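Local coordinates for protein glycine betaine/carnitine/choline ABC transporter (PDB 3O66) that probably serves as the substrate-binding component of an ABC importer that takes up glycine betaine, carnitine or choline, at residues R201-D206 with L256-D261. Sequence-based numbering, arbitrary orientation.
Sequences RIAAYD and LNYEAD
Ala204 lays its methyl over one face of the Tyr258 ring, a CH-pi contact that joins the two lobes of this periplasmic-binding-protein-type fold at the surface. The short helix 200-204 belongs with the lobe built round strand 192-196, whereas helix 250-261 packs with helices 19-35 and 267-277 of the other lobe. Ala204 CB stands 3.8 Å from the centroid of the Tyr258 ring, 30° off its normal, displaced toward the CD1-CE1-CZ side. The approach is tightest at Tyr258 CE1, 3.3 Å from Ala204 CB. On the same face, Ala204 CA sits 4.0 Å above the plane of the Tyr258 ring, over its centre. Tyr258 holds CG opposite its own backbone N (chi1 175°), and that torsion carries the ring across to the facing helix, where it lies alongside the last turn. Nearer the root of the side chain, Ala203 CB meets Tyr258 CB at 4.2 Å.

Behind the two alanines, the backbone bond from Tyr205 N to Arg201 O closes the final turn that presents them. Arg201 NE forms a salt bridge with Asp199 OD2, and Tyr205, just past the helix, bonds through OH to Asp183 OD1 of helix 181-186 in the same lobe. Across the interface, Asn257 ND2 donates to Glu20 OE1 in helix 19-35 of its own lobe and, on the far side, to the backbone Thr198 O.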
loop_
_atom_site.group_PDB
_atom_site.type_symbol
_atom_site.label_atom_id
_atom_site.label_comp_id
_atom_site.label_asym_id
_atom_site.label_seq_id
_atom_site.Cartn_x
_atom_site.Cartn_y
_atom_site.Cartn_z
ATOM N N ARG A 201 -5.493 11.724 -2.757
ATOM C CA ARG A 201 -5.303 13.136 -3.067
ATOM C C ARG A 201 -4.182 13.334 -4.072
ATOM O O ARG A 201 -4.098 14.385 -4.731
ATOM C CB ARG A 201 -5.151 13.981 -1.792
ATOM C CG ARG A 201 -6.502 14.136 -1.066
ATOM C CD ARG A 201 -6.330 14.536 0.386
ATOM N NE ARG A 201 -5.755 13.443 1.187
ATOM C CZ ARG A 201 -5.976 13.311 2.493
ATOM N NH1 ARG A 201 -5.437 12.312 3.176
ATOM N NH2 ARG A 201 -6.744 14.205 3.118
ATOM N N ILE A 202 -3.333 12.322 -4.221
ATOM C CA ILE A 202 -2.315 12.387 -5.271
ATOM C C ILE A 202 -3.025 12.432 -6.632
ATOM O O ILE A 202 -2.617 13.171 -7.526
ATOM C CB ILE A 202 -1.347 11.186 -5.204
ATOM C CG1 ILE A 202 -0.481 11.269 -3.926
ATOM C CG2 ILE A 202 -0.481 11.160 -6.437
ATOM C CD1 ILE A 202 0.223 9.959 -3.567
ATOM N N ALA A 203 -4.102 11.654 -6.765
ATOM C CA ALA A 203 -4.951 11.696 -7.971
ATOM C C ALA A 203 -5.819 12.964 -7.977
ATOM O O ALA A 203 -6.000 13.608 -9.016
ATOM C CB ALA A 203 -5.844 10.399 -8.089
ATOM N N ALA A 204 -6.359 13.349 -6.832
ATOM C CA ALA A 204 -7.267 14.491 -6.843
ATOM C C ALA A 204 -6.556 15.795 -7.208
ATOM O O ALA A 204 -7.149 16.659 -7.881
ATOM C CB ALA A 204 -7.984 14.631 -5.508
ATOM N N TYR A 205 -5.294 15.921 -6.779
ATOM C CA TYR A 205 -4.538 17.164 -6.926
ATOM C C TYR A 205 -3.422 17.052 -7.944
ATOM O O TYR A 205 -2.618 17.986 -8.095
ATOM C CB TYR A 205 -3.941 17.598 -5.587
ATOM C CG TYR A 205 -4.940 17.732 -4.477
ATOM C CD1 TYR A 205 -6.295 17.969 -4.744
ATOM C CD2 TYR A 205 -4.530 17.680 -3.154
ATOM C CE1 TYR A 205 -7.214 18.097 -3.726
ATOM C CE2 TYR A 205 -5.445 17.817 -2.116
ATOM C CZ TYR A 205 -6.782 18.027 -2.413
ATOM O OH TYR A 205 -7.693 18.163 -1.405
ATOM N N ASP A 206 -3.391 15.927 -8.659
ATOM C CA ASP A 206 -2.392 15.659 -9.695
ATOM C C ASP A 206 -0.962 15.909 -9.163
ATOM O O ASP A 206 -0.176 16.619 -9.779
ATOM C CB ASP A 206 -2.695 16.498 -10.961
ATOM C CG ASP A 206 -2.009 15.965 -12.201
ATOM O OD1 ASP A 206 -1.662 14.767 -12.266
ATOM O OD2 ASP A 206 -1.812 16.757 -13.136
ATOM N N LEU A 256 -8.391 4.757 -7.284
ATOM C CA LEU A 256 -9.414 4.008 -6.563
ATOM C C LEU A 256 -9.608 4.615 -5.189
ATOM O O LEU A 256 -10.738 4.808 -4.743
ATOM C CB LEU A 256 -9.016 2.518 -6.444
ATOM C CG LEU A 256 -9.040 1.767 -7.777
ATOM C CD1 LEU A 256 -8.399 0.384 -7.577
ATOM C CD2 LEU A 256 -10.474 1.675 -8.379
ATOM N N ASN A 257 -8.508 4.937 -4.512
ATOM C CA ASN A 257 -8.638 5.586 -3.192
ATOM C C ASN A 257 -9.412 6.902 -3.290
ATOM O O ASN A 257 -10.192 7.246 -2.393
ATOM C CB ASN A 257 -7.287 5.826 -2.550
ATOM C CG ASN A 257 -6.761 4.596 -1.850
ATOM O OD1 ASN A 257 -7.540 3.793 -1.287
ATOM N ND2 ASN A 257 -5.446 4.409 -1.896
ATOM N N TYR A 258 -9.197 7.631 -4.382
ATOM C CA TYR A 258 -9.872 8.917 -4.582
ATOM C C TYR A 258 -11.387 8.702 -4.675
ATOM O O TYR A 258 -12.186 9.508 -4.149
ATOM C CB TYR A 258 -9.330 9.601 -5.844
ATOM C CG TYR A 258 -10.001 10.901 -6.261
ATOM C CD1 TYR A 258 -10.332 11.878 -5.329
ATOM C CD2 TYR A 258 -10.229 11.171 -7.613
ATOM C CE1 TYR A 258 -10.934 13.090 -5.723
ATOM C CE2 TYR A 258 -10.813 12.363 -8.022
ATOM C CZ TYR A 258 -11.161 13.317 -7.074
ATOM O OH TYR A 258 -11.740 14.484 -7.502
ATOM N N GLU A 259 -11.773 7.623 -5.350
ATOM C CA GLU A 259 -13.182 7.287 -5.543
ATOM C C GLU A 259 -13.855 7.116 -4.172
ATOM O O GLU A 259 -14.999 7.511 -3.993
ATOM C CB GLU A 259 -13.320 5.988 -6.346
ATOM C CG GLU A 259 -12.900 6.077 -7.821
ATOM C CD GLU A 259 -13.792 6.967 -8.646
ATOM O OE1 GLU A 259 -15.007 6.686 -8.760
ATOM O OE2 GLU A 259 -13.263 7.955 -9.204
ATOM N N ALA A 260 -13.153 6.489 -3.226
ATOM C CA ALA A 260 -13.725 6.298 -1.878
ATOM C C ALA A 260 -13.592 7.516 -0.947
ATOM O O ALA A 260 -14.552 7.925 -0.316
ATOM C CB ALA A 260 -13.170 5.047 -1.223
ATOM N N ASP A 261 -12.418 8.117 -0.911
ATOM C CA ASP A 261 -12.107 9.188 0.048
ATOM C C ASP A 261 -12.450 10.587 -0.424
ATOM O O ASP A 261 -12.853 11.421 0.378
ATOM C CB ASP A 261 -10.627 9.154 0.427
ATOM C CG ASP A 261 -10.259 7.935 1.230
ATOM O OD1 ASP A 261 -11.139 7.330 1.896
ATOM O OD2 ASP A 261 -9.068 7.575 1.181
#